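Side-chain contacts in trwC protein (PDB 1OMH), which recognises and processes the origin-of-transfer DNA in plasmid conjugation, this chain being the N-terminal relaxase domain of a longer protein: residues H202-Q205 against K206-Y209; R112-A115 against R116-Q120; R246-P250 against N251-L255; V94-Q97 against A98-G102; A283-E287 against L288-F292. All coordinates share one frame; numbering follows the deposited sequence.

Contact 1: H202-Q205 against K206-Y209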
loop_
_atom_site.group_PDB
_atom_site.type_symbol
_atom_site.label_atom_id
_atom_site.label_comp_id
_atom_site.label_asym_id
_atom_site.label_seq_id
_atom_site.Cartn_x
_atom_site.Cartn_y
_atom_site.Cartn_z
ATOM N N HIS B 202 2.244 -0.503 18.013
ATOM C CA HIS B 202 2.967 -1.349 18.954
ATOM C C HIS B 202 4.469 -1.183 18.755
ATOM O O HIS B 202 5.218 -1.010 19.715
ATOM C CB HIS B 202 2.575 -2.816 18.754
ATOM C CG HIS B 202 3.277 -3.761 19.679
ATOM N ND1 HIS B 202 3.116 -3.721 21.048
ATOM C CD2 HIS B 202 4.145 -4.769 19.432
ATOM C CE1 HIS B 202 3.853 -4.665 21.604
ATOM N NE2 HIS B 202 4.489 -5.316 20.646
ATOM N N GLU B 203 4.905 -1.238 17.502
ATOM C CA GLU B 203 6.319 -1.093 17.179
ATOM C C GLU B 203 6.853 0.284 17.555
ATOM O O GLU B 203 7.988 0.410 18.026
ATOM C CB GLU B 203 6.546 -1.335 15.686
ATOM C CG GLU B 203 6.353 -2.769 15.261
ATOM C CD GLU B 203 7.291 -3.709 15.988
ATOM O OE1 GLU B 203 8.504 -3.412 16.046
ATOM O OE2 GLU B 203 6.819 -4.746 16.497
ATOM N N LEU B 204 6.038 1.311 17.335
ATOM C CA LEU B 204 6.426 2.683 17.651
ATOM C C LEU B 204 6.553 2.890 19.153
ATOM O O LEU B 204 7.451 3.593 19.622
ATOM C CB LEU B 204 5.402 3.670 17.082
ATOM C CG LEU B 204 5.385 3.754 15.555
ATOM C CD1 LEU B 204 4.263 4.665 15.095
ATOM C CD2 LEU B 204 6.736 4.272 15.071
ATOM N N GLN B 205 5.647 2.285 19.908
ATOM C CA GLN B 205 5.701 2.418 21.353
ATOM C C GLN B 205 6.945 1.736 21.905
ATOM O O GLN B 205 7.498 2.176 22.905
ATOM C CB GLN B 205 4.428 1.853 21.975
ATOM C CG GLN B 205 3.283 2.829 21.841
ATOM C CD GLN B 205 1.955 2.252 22.250
ATOM O OE1 GLN B 205 0.997 2.991 22.486
ATOM N NE2 GLN B 205 1.879 0.927 22.321
ATOM N N LYS B 206 7.403 0.683 21.234
ATOM C CA LYS B 206 8.605 -0.016 21.668
ATOM C C LYS B 206 9.820 0.888 21.506
ATOM O O LYS B 206 10.853 0.673 22.138
ATOM C CB LYS B 206 8.820 -1.291 20.847
ATOM C CG LYS B 206 8.407 -2.562 21.555
ATOM C CD LYS B 206 8.978 -3.799 20.869
ATOM C CE LYS B 206 8.365 -4.032 19.499
ATOM N NZ LYS B 206 8.810 -5.333 18.919
ATOM N N LEU B 207 9.694 1.901 20.652
ATOM C CA LEU B 207 10.786 2.837 20.403
ATOM C C LEU B 207 10.723 4.016 21.362
ATOM O O LEU B 207 11.589 4.890 21.346
ATOM C CB LEU B 207 10.732 3.338 18.951
ATOM C CG LEU B 207 10.850 2.257 17.868
ATOM C CD1 LEU B 207 10.773 2.907 16.493
ATOM C CD2 LEU B 207 12.166 1.501 18.019
ATOM N N GLY B 208 9.688 4.050 22.190
ATOM C CA GLY B 208 9.569 5.129 23.149
ATOM C C GLY B 208 8.763 6.340 22.721
ATOM O O GLY B 208 8.936 7.423 23.287
ATOM N N TYR B 209 7.897 6.184 21.723
ATOM C CA TYR B 209 7.067 7.302 21.281
ATOM C C TYR B 209 5.690 7.193 21.908
ATOM O O TYR B 209 5.190 6.090 22.121
ATOM C CB TYR B 209 6.892 7.309 19.753
ATOM C CG TYR B 209 8.155 7.585 18.981
ATOM C CD1 TYR B 209 8.822 6.563 18.308
ATOM C CD2 TYR B 209 8.703 8.867 18.948
ATOM C CE1 TYR B 209 10.011 6.812 17.622
ATOM C CE2 TYR B 209 9.886 9.124 18.269
ATOM C CZ TYR B 209 10.532 8.096 17.611
ATOM O OH TYR B 209 11.703 8.357 16.950
#
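K206 lies back along the last turn of helix 189-206, and its side chain runs beside that of E203, the two pointing the same way. Its CB rests on the carbonyl of E203, 3.4 Å from O, and CG passes the carbonyl oxygen of H202, which accepts the backbone N-H of K206. The chain then bends at chi3 (-68°), which brings CE against the carboxylate, 3.5 Å from both OE1 and OE2 of E203, with the H202 ring obliquely to another side. At the tip, NZ makes a salt bridge to E203 OE2 (3.2 Å), meeting it on the syn side but 27° out of the carboxylate plane. That carboxylate has stronger partners, since R116 binds OE2 and R112 binds OE1, so K206 probably adds a third positive charge beside one buried carboxylate.

The helix ends in a Schellman motif. G208 takes the positive phi, its N bonds to Q205 O at 3.0 Å, and Y209 N reaches L204 O in a long, weak bond of 3.4 Å. The ring of Y209 brings its edge to L204 O, with CD1 at 3.5 Å, while its hydroxyl bonds to D103. L204, L207 and Y209 all touch I106 of helix 104-122; L204 also meets V94 of helix 92-99, and L204 and Y209 lie against F219 and L221, respectively, of strand 219-221.

Contact 2: R112-A115 against R116-Q120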
loop_
_atom_site.group_PDB
_atom_site.type_symbol
_atom_site.label_atom_id
_atom_site.label_comp_id
_atom_site.label_asym_id
_atom_site.label_seq_id
_atom_site.Cartn_x
_atom_site.Cartn_y
_atom_site.Cartn_z
ATOM N N ARG B 112 7.688 -3.941 9.303
ATOM C CA ARG B 112 7.173 -5.059 10.094
ATOM C C ARG B 112 5.649 -5.053 10.118
ATOM O O ARG B 112 5.021 -6.091 9.919
ATOM C CB ARG B 112 7.705 -4.993 11.526
ATOM C CG ARG B 112 9.178 -5.337 11.663
ATOM C CD ARG B 112 9.660 -5.087 13.087
ATOM N NE ARG B 112 11.036 -5.530 13.297
ATOM C CZ ARG B 112 11.743 -5.269 14.391
ATOM N NH1 ARG B 112 11.206 -4.562 15.375
ATOM N NH2 ARG B 112 12.985 -5.717 14.506
ATOM N N ALA B 113 5.056 -3.888 10.356
ATOM C CA ALA B 113 3.603 -3.793 10.397
ATOM C C ALA B 113 3.019 -4.249 9.062
ATOM O O ALA B 113 1.984 -4.915 9.031
ATOM C CB ALA B 113 3.169 -2.368 10.717
ATOM N N VAL B 114 3.691 -3.901 7.966
ATOM C CA VAL B 114 3.243 -4.306 6.635
ATOM C C VAL B 114 3.360 -5.826 6.480
ATOM O O VAL B 114 2.435 -6.477 6.015
ATOM C CB VAL B 114 4.087 -3.632 5.520
ATOM C CG1 VAL B 114 3.744 -4.235 4.174
ATOM C CG2 VAL B 114 3.819 -2.120 5.492
ATOM N N ALA B 115 4.500 -6.386 6.876
ATOM C CA ALA B 115 4.720 -7.826 6.760
ATOM C C ALA B 115 3.709 -8.638 7.572
ATOM O O ALA B 115 3.182 -9.641 7.094
ATOM C CB ALA B 115 6.144 -8.176 7.194
ATOM N N ARG B 116 3.438 -8.202 8.796
ATOM C CA ARG B 116 2.490 -8.907 9.650
ATOM C C ARG B 116 1.066 -8.827 9.110
ATOM O O ARG B 116 0.298 -9.789 9.203
ATOM C CB ARG B 116 2.555 -8.348 11.070
ATOM C CG ARG B 116 3.859 -8.681 11.780
ATOM C CD ARG B 116 4.004 -7.893 13.068
ATOM N NE ARG B 116 5.300 -8.117 13.704
ATOM C CZ ARG B 116 5.774 -7.387 14.708
ATOM N NH1 ARG B 116 5.058 -6.380 15.194
ATOM N NH2 ARG B 116 6.963 -7.665 15.226
ATOM N N THR B 117 0.708 -7.685 8.533
ATOM C CA THR B 117 -0.631 -7.533 7.989
ATOM C C THR B 117 -0.785 -8.435 6.769
ATOM O O THR B 117 -1.826 -9.068 6.582
ATOM C CB THR B 117 -0.909 -6.074 7.590
ATOM O OG1 THR B 117 -0.677 -5.225 8.720
ATOM C CG2 THR B 117 -2.353 -5.906 7.133
ATOM N N LEU B 118 0.259 -8.508 5.946
ATOM C CA LEU B 118 0.208 -9.336 4.752
ATOM C C LEU B 118 0.100 -10.819 5.101
ATOM O O LEU B 118 -0.409 -11.612 4.308
ATOM C CB LEU B 118 1.437 -9.076 3.871
ATOM C CG LEU B 118 1.452 -7.702 3.189
ATOM C CD1 LEU B 118 2.769 -7.493 2.473
ATOM C CD2 LEU B 118 0.286 -7.601 2.209
ATOM N N GLU B 119 0.585 -11.195 6.277
ATOM C CA GLU B 119 0.499 -12.589 6.704
ATOM C C GLU B 119 -0.976 -12.919 6.886
ATOM O O GLU B 119 -1.429 -14.006 6.544
ATOM C CB GLU B 119 1.225 -12.804 8.031
ATOM C CG GLU B 119 2.742 -12.870 7.939
ATOM C CD GLU B 119 3.379 -13.213 9.274
ATOM O OE1 GLU B 119 3.114 -14.317 9.796
ATOM O OE2 GLU B 119 4.138 -12.380 9.809
ATOM N N GLN B 120 -1.724 -11.963 7.422
ATOM C CA GLN B 120 -3.144 -12.159 7.644
ATOM C C GLN B 120 -3.934 -12.076 6.349
ATOM O O GLN B 120 -4.988 -12.708 6.205
ATOM C CB GLN B 120 -3.649 -11.159 8.685
ATOM C CG GLN B 120 -3.123 -11.512 10.074
ATOM C CD GLN B 120 -3.625 -10.600 11.173
ATOM O OE1 GLN B 120 -4.825 -10.365 11.305
ATOM N NE2 GLN B 120 -2.703 -10.094 11.982
#
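The guanidinium of R116 has R112 CB over one of its faces, and further along that neighbour R112 CD comes to 4.3 Å from R116 NH2. R116 reaches this place because CG is anti to its own carbonyl carbon (chi1 -69°) and the chain is extended from CG to NE, running back beside the previous turn with CG 3.4 Å from R112 O. NH1 of R116 is held by carboxylates of helix 189-206, those of E199 and E203, and E203 is shared with R112 NH1. The two arginines thus converge on one anion, which probably offsets their like charges.

On another side of helix 104-122, T117 grips the carbonyl of A113 twice. OG1 approaches at 2.7 Å and the backbone N at 3.1 Å, from opposite faces of the carbonyl plane. OG1 stands beside the backbone N (chi1 -55°), which turns it back toward that carbonyl. A valine at T117 would probably cost A113 O its hydroxyl donor and leave an apolar methyl against a buried carbonyl.

V114 and L118 lie side by side, CG1 of the first 3.8 Å from CD1 of the second, and both cover F88 of strand 81-89. A threonine hydroxyl bonded to the carbonyl four residues back is a common intrahelical pairing. Here it belongs to a helix packed on the five-stranded antiparallel sheet of the relaxase domain, with V114 about 8 Å, side chain to side chain, from H161, a metal ligand in other structures of this protein but without metal here.

Contact 3: R246-P250 against N251-L255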
loop_
_atom_site.group_PDB
_atom_site.type_symbol
_atom_site.label_atom_id
_atom_site.label_comp_id
_atom_site.label_asym_id
_atom_site.label_seq_id
_atom_site.Cartn_x
_atom_site.Cartn_y
_atom_site.Cartn_z
ATOM N N ARG B 246 -15.642 23.397 -5.785
ATOM C CA ARG B 246 -16.889 22.805 -6.273
ATOM C C ARG B 246 -18.050 23.081 -5.321
ATOM O O ARG B 246 -19.193 22.738 -5.615
ATOM C CB ARG B 246 -16.729 21.291 -6.421
ATOM C CG ARG B 246 -15.978 20.810 -7.649
ATOM C CD ARG B 246 -16.899 20.743 -8.857
ATOM N NE ARG B 246 -16.715 19.517 -9.630
ATOM C CZ ARG B 246 -15.549 19.114 -10.131
ATOM N NH1 ARG B 246 -15.467 17.984 -10.826
ATOM N NH2 ARG B 246 -14.460 19.841 -9.931
ATOM N N GLY B 247 -17.752 23.689 -4.177
ATOM C CA GLY B 247 -18.786 23.977 -3.200
ATOM C C GLY B 247 -19.360 22.698 -2.615
ATOM O O GLY B 247 -20.536 22.642 -2.248
ATOM N N LEU B 248 -18.522 21.670 -2.519
ATOM C CA LEU B 248 -18.936 20.376 -1.990
ATOM C C LEU B 248 -18.600 20.188 -0.516
ATOM O O LEU B 248 -17.592 20.694 -0.023
ATOM C CB LEU B 248 -18.279 19.254 -2.803
ATOM C CG LEU B 248 -18.955 18.731 -4.075
ATOM C CD1 LEU B 248 -19.763 19.816 -4.759
ATOM C CD2 LEU B 248 -17.883 18.170 -5.000
ATOM N N ASP B 249 -19.464 19.462 0.185
ATOM C CA ASP B 249 -19.258 19.167 1.595
ATOM C C ASP B 249 -18.538 17.828 1.627
ATOM O O ASP B 249 -19.091 16.805 1.223
ATOM C CB ASP B 249 -20.604 19.072 2.326
ATOM C CG ASP B 249 -20.454 18.715 3.801
ATOM O OD1 ASP B 249 -21.454 18.845 4.541
ATOM O OD2 ASP B 249 -19.352 18.300 4.221
ATOM N N PRO B 250 -17.282 17.821 2.095
ATOM C CA PRO B 250 -16.478 16.599 2.174
ATOM C C PRO B 250 -17.122 15.456 2.957
ATOM O O PRO B 250 -16.783 14.291 2.754
ATOM C CB PRO B 250 -15.176 17.085 2.811
ATOM C CG PRO B 250 -15.607 18.273 3.619
ATOM C CD PRO B 250 -16.561 18.961 2.684
ATOM N N ASN B 251 -18.059 15.790 3.838
ATOM C CA ASN B 251 -18.727 14.780 4.647
ATOM C C ASN B 251 -19.721 13.916 3.878
ATOM O O ASN B 251 -20.057 12.819 4.323
ATOM C CB ASN B 251 -19.448 15.434 5.830
ATOM C CG ASN B 251 -18.499 16.163 6.759
ATOM O OD1 ASN B 251 -17.324 15.811 6.867
ATOM N ND2 ASN B 251 -19.010 17.174 7.451
ATOM N N SER B 252 -20.184 14.392 2.726
ATOM C CA SER B 252 -21.161 13.627 1.954
ATOM C C SER B 252 -20.852 13.431 0.469
ATOM O O SER B 252 -21.688 12.910 -0.271
ATOM C CB SER B 252 -22.541 14.276 2.095
ATOM O OG SER B 252 -22.543 15.596 1.585
ATOM N N VAL B 253 -19.663 13.825 0.029
ATOM C CA VAL B 253 -19.315 13.680 -1.382
ATOM C C VAL B 253 -19.479 12.257 -1.901
ATOM O O VAL B 253 -19.096 11.293 -1.240
ATOM C CB VAL B 253 -17.868 14.144 -1.668
ATOM C CG1 VAL B 253 -17.746 15.634 -1.411
ATOM C CG2 VAL B 253 -16.880 13.366 -0.808
ATOM N N SER B 254 -20.060 12.133 -3.088
ATOM C CA SER B 254 -20.255 10.827 -3.697
ATOM C C SER B 254 -18.890 10.263 -4.048
ATOM O O SER B 254 -17.872 10.944 -3.907
ATOM C CB SER B 254 -21.107 10.941 -4.965
ATOM O OG SER B 254 -20.451 11.709 -5.961
ATOM N N LEU B 255 -18.869 9.017 -4.505
ATOM C CA LEU B 255 -17.621 8.370 -4.878
ATOM C C LEU B 255 -17.014 9.049 -6.089
ATOM O O LEU B 255 -15.809 9.291 -6.141
ATOM C CB LEU B 255 -17.861 6.897 -5.202
ATOM C CG LEU B 255 -16.633 6.150 -5.719
ATOM C CD1 LEU B 255 -15.531 6.204 -4.672
ATOM C CD2 LEU B 255 -17.005 4.711 -6.042
HETATM O O HOH W 1 -21.536 17.999 7.126
HETATM O O HOH W 2 -21.424 16.062 -1.122
#
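D249 folds the chain onto N251 and S252 in a compact turn that joins helix 234-246 to helix 255-264. The tight part is backbone-centred. D249 O accepts from S252 N at 3.0 Å, closing a type I beta turn over P250 and N251, and OD2 of D249 takes the N-H of N251 at 2.8 Å, which makes an Asx turn (D249 to N251) overlapping the beta turn. CG of D249 is anti to its backbone N (chi1 178°), and this swings the carboxylate forward over the turn; the N-H of N251 meets OD2 from above the carboxylate plane, 47° out of it. V253 packs against the start of the turn: its CG1 is 3.2 Å from D249 O and 3.9 Å from L248 CB, while P250 and V253 also touch Y243 of helix 234-246. A water beside S252 and V253 lies 3.0 Å from S252 OG and donates a weak bond to D249 O.

The flank formed by D249 and N251 is looser and bridged by solvent. Their carboxylate and amide cross obliquely, planes 59° apart, and are joined through another water that donates to D249 OD1 and accepts from N251 ND2, both at 2.7 Å. Both oxygens of the D249 carboxylate are therefore engaged, one by a backbone N-H and one by water, a pattern that would probably favour the ionised acid.

Contact 4: V94-Q97 against A98-G102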
loop_
_atom_site.group_PDB
_atom_site.type_symbol
_atom_site.label_atom_id
_atom_site.label_comp_id
_atom_site.label_asym_id
_atom_site.label_seq_id
_atom_site.Cartn_x
_atom_site.Cartn_y
_atom_site.Cartn_z
ATOM N N VAL B 94 4.463 10.129 11.590
ATOM C CA VAL B 94 5.366 8.993 11.541
ATOM C C VAL B 94 6.326 9.150 10.365
ATOM O O VAL B 94 7.534 8.920 10.509
ATOM C CB VAL B 94 4.567 7.671 11.442
ATOM C CG1 VAL B 94 5.514 6.480 11.277
ATOM C CG2 VAL B 94 3.729 7.499 12.707
ATOM N N SER B 95 5.805 9.552 9.207
ATOM C CA SER B 95 6.668 9.756 8.043
ATOM C C SER B 95 7.692 10.851 8.358
ATOM O O SER B 95 8.862 10.746 7.977
ATOM C CB SER B 95 5.844 10.164 6.810
ATOM O OG SER B 95 4.998 9.104 6.376
ATOM N N LEU B 96 7.252 11.892 9.064
ATOM C CA LEU B 96 8.134 13.007 9.421
ATOM C C LEU B 96 9.277 12.591 10.343
ATOM O O LEU B 96 10.438 12.947 10.120
ATOM C CB LEU B 96 7.330 14.118 10.097
ATOM C CG LEU B 96 6.747 15.249 9.243
ATOM C CD1 LEU B 96 6.346 14.757 7.865
ATOM C CD2 LEU B 96 5.576 15.862 9.985
ATOM N N GLN B 97 8.941 11.839 11.384
ATOM C CA GLN B 97 9.938 11.388 12.344
ATOM C C GLN B 97 10.942 10.464 11.669
ATOM O O GLN B 97 12.140 10.529 11.936
ATOM C CB GLN B 97 9.264 10.654 13.512
ATOM C CG GLN B 97 10.168 10.436 14.727
ATOM C CD GLN B 97 10.449 11.725 15.482
ATOM O OE1 GLN B 97 9.550 12.534 15.695
ATOM N NE2 GLN B 97 11.696 11.912 15.904
ATOM N N ALA B 98 10.461 9.607 10.777
ATOM C CA ALA B 98 11.353 8.678 10.097
ATOM C C ALA B 98 12.196 9.284 8.982
ATOM O O ALA B 98 13.381 8.980 8.863
ATOM C CB ALA B 98 10.553 7.513 9.531
ATOM N N LEU B 99 11.590 10.149 8.176
ATOM C CA LEU B 99 12.271 10.718 7.018
ATOM C C LEU B 99 12.905 12.096 7.167
ATOM O O LEU B 99 13.863 12.416 6.466
ATOM C CB LEU B 99 11.302 10.716 5.829
ATOM C CG LEU B 99 10.674 9.340 5.545
ATOM C CD1 LEU B 99 9.643 9.462 4.431
ATOM C CD2 LEU B 99 11.754 8.331 5.158
ATOM N N VAL B 100 12.365 12.922 8.051
ATOM C CA VAL B 100 12.940 14.242 8.262
ATOM C C VAL B 100 13.894 14.163 9.456
ATOM O O VAL B 100 15.072 14.490 9.326
ATOM C CB VAL B 100 11.850 15.293 8.522
ATOM C CG1 VAL B 100 12.477 16.687 8.618
ATOM C CG2 VAL B 100 10.824 15.255 7.393
ATOM N N ALA B 101 13.383 13.721 10.608
ATOM C CA ALA B 101 14.204 13.574 11.815
ATOM C C ALA B 101 15.264 12.493 11.599
ATOM O O ALA B 101 16.339 12.540 12.189
ATOM C CB ALA B 101 13.335 13.215 13.015
ATOM N N GLY B 102 14.946 11.510 10.764
ATOM C CA GLY B 102 15.901 10.457 10.464
ATOM C C GLY B 102 15.949 9.242 11.372
ATOM O O GLY B 102 17.024 8.685 11.589
#
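L96 O accepts two N-H groups near the end of helix 92-99, from V100 at 2.8 Å and from A101, five residues on, at 3.1 Å. The second bond, fairly straight at 163°, closes a pi turn, and the chain then passes to G102 with its positive phi. Just before it, A98 N to V94 O and L99 N to S95 O (2.8 Å) keep the alpha-helical spacing. V100 CB also lies close to the shared acceptor, 3.2 Å from L96 O.

Apolar contacts are slight within the turn, where V100 CG2 reaches L96 CG at 4.5 Å. Outside it, A98 packs on I106 and I107 of helix 104-122, and L99 and V100 on W281 of helix 274-287 and P158 of strand 158-167.

Polar side chains reach beyond the turn. S95 OG bonds to L160 N, and the amide of Q97 is fixed at both ends, OE1 by H223 NE2 and NE2 by F292 O. Q97 gets there with CG anti to the backbone N (chi1 -166°) and a bend at chi2 (71°), which brings its NE2 to 3.6 Å from A101 CB.

Contact 5: A283-E287 against L288-F292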
loop_
_atom_site.group_PDB
_atom_site.type_symbol
_atom_site.label_atom_id
_atom_site.label_comp_id
_atom_site.label_asym_id
_atom_site.label_seq_id
_atom_site.Cartn_x
_atom_site.Cartn_y
_atom_site.Cartn_z
ATOM N N ALA B 283 14.423 22.119 6.758
ATOM C CA ALA B 283 14.237 23.560 6.877
ATOM C C ALA B 283 12.747 23.862 7.044
ATOM O O ALA B 283 12.360 24.745 7.804
ATOM C CB ALA B 283 14.790 24.272 5.631
ATOM N N THR B 284 11.904 23.124 6.334
ATOM C CA THR B 284 10.467 23.349 6.431
ATOM C C THR B 284 9.964 23.000 7.826
ATOM O O THR B 284 9.112 23.691 8.373
ATOM C CB THR B 284 9.704 22.510 5.380
ATOM O OG1 THR B 284 10.072 22.957 4.072
ATOM C CG2 THR B 284 8.196 22.657 5.549
ATOM N N ALA B 285 10.506 21.931 8.400
ATOM C CA ALA B 285 10.106 21.506 9.735
ATOM C C ALA B 285 10.440 22.576 10.766
ATOM O O ALA B 285 9.647 22.858 11.664
ATOM C CB ALA B 285 10.799 20.192 10.096
ATOM N N LYS B 286 11.622 23.168 10.642
ATOM C CA LYS B 286 12.040 24.218 11.568
ATOM C C LYS B 286 11.082 25.395 11.459
ATOM O O LYS B 286 10.654 25.959 12.457
ATOM C CB LYS B 286 13.461 24.681 11.237
ATOM C CG LYS B 286 14.526 23.658 11.591
ATOM C CD LYS B 286 15.877 24.034 11.016
ATOM C CE LYS B 286 16.977 23.200 11.648
ATOM N NZ LYS B 286 16.649 21.752 11.645
ATOM N N GLU B 287 10.738 25.749 10.229
ATOM C CA GLU B 287 9.834 26.857 9.988
ATOM C C GLU B 287 8.480 26.584 10.644
ATOM O O GLU B 287 7.847 27.494 11.193
ATOM C CB GLU B 287 9.690 27.063 8.475
ATOM C CG GLU B 287 9.046 28.359 8.054
ATOM C CD GLU B 287 7.561 28.225 7.851
ATOM O OE1 GLU B 287 7.150 27.311 7.103
ATOM O OE2 GLU B 287 6.807 29.034 8.431
ATOM N N LEU B 288 8.045 25.327 10.604
ATOM C CA LEU B 288 6.768 24.938 11.201
ATOM C C LEU B 288 6.887 24.773 12.718
ATOM O O LEU B 288 5.901 24.506 13.398
ATOM C CB LEU B 288 6.267 23.632 10.575
ATOM C CG LEU B 288 5.881 23.695 9.094
ATOM C CD1 LEU B 288 5.763 22.279 8.534
ATOM C CD2 LEU B 288 4.580 24.456 8.940
ATOM N N GLY B 289 8.102 24.932 13.233
ATOM C CA GLY B 289 8.323 24.822 14.666
ATOM C C GLY B 289 8.247 23.417 15.235
ATOM O O GLY B 289 7.912 23.238 16.407
ATOM N N ILE B 290 8.561 22.417 14.417
ATOM C CA ILE B 290 8.522 21.032 14.868
ATOM C C ILE B 290 9.745 20.701 15.705
ATOM O O ILE B 290 10.875 21.017 15.330
ATOM C CB ILE B 290 8.503 20.033 13.685
ATOM C CG1 ILE B 290 7.256 20.245 12.825
ATOM C CG2 ILE B 290 8.530 18.601 14.213
ATOM C CD1 ILE B 290 7.224 19.371 11.590
ATOM N N ASP B 291 9.504 20.062 16.841
ATOM C CA ASP B 291 10.574 19.636 17.726
ATOM C C ASP B 291 10.490 18.114 17.718
ATOM O O ASP B 291 9.603 17.531 18.333
ATOM C CB ASP B 291 10.356 20.188 19.138
ATOM C CG ASP B 291 11.326 19.608 20.150
ATOM O OD1 ASP B 291 12.432 19.189 19.748
ATOM O OD2 ASP B 291 10.987 19.583 21.353
ATOM N N PHE B 292 11.403 17.479 16.992
ATOM C CA PHE B 292 11.411 16.027 16.883
ATOM C C PHE B 292 11.905 15.356 18.159
ATOM O O PHE B 292 12.086 14.136 18.192
ATOM C CB PHE B 292 12.268 15.601 15.686
ATOM C CG PHE B 292 11.653 15.944 14.351
ATOM C CD1 PHE B 292 12.193 16.949 13.554
ATOM C CD2 PHE B 292 10.522 15.268 13.900
ATOM C CE1 PHE B 292 11.615 17.275 12.328
ATOM C CE2 PHE B 292 9.937 15.586 12.677
ATOM C CZ PHE B 292 10.484 16.592 11.890
#
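L288 and T284 lie side by side one turn apart, pointing the same way, with L288 CD1 3.9 Å from T284 CG2. A chi1 of -66° sets CG of L288 beside its backbone N, and this lays L288 CG 3.3 Å from T284 O. The hydroxyl of T284 turns to E280 O, leaving its methyl to meet the leucine. With an alanine at L288, T284 CG2 would probably lose the leucine methyl beside it, and a gap is likely to open between T284 and F232.

Past L288 the chain leaves helix 274-287 through a Schellman motif. G289 supplies the positive phi, its N bonding to K286 O, and I290 N makes a straight bond to A285 O (3.0 Å, 170°). The hydrophobic contact customary in this motif, between the residue after the glycine and the one five positions back, is made by I290 CD1 and A285 CB at 4.0 Å. F292 turns its ring back toward the same methyl: CE1 stands 3.8 Å from A285 CB, which approaches obliquely. One ring face is covered by I290 CG2, 3.5 Å above the plane and over its centre, a CH-pi arrangement.

F232 in a nearby loop touches T284, L288 and I290, while the ring of F292 packs on V100 and A101 at the C-terminal end of helix 92-99. The chain's C-terminal tail is thereby laid against the end of that helix.

From the N terminus, contact 4 comes first, ending helix 92-99; contact 2 follows within helix 104-122, then contact 1 at the end of helix 189-206, contact 3 between helices 234-246 and 255-264, and contact 5 after helix 274-287. Contacts 1, 4 and 5 close helix ends and contact 3 a turn between two helices, while contact 2 spans successive turns of one helix; none nest or cross. Space brings distant ones together: contact 1 is salt-bridged to contact 2 through E203 and packs on contact 4 through Y209 and L204, while contact 5 meets contact 4 through F292. Contact 3 stands apart, its centre at least 32 Å from those of the others.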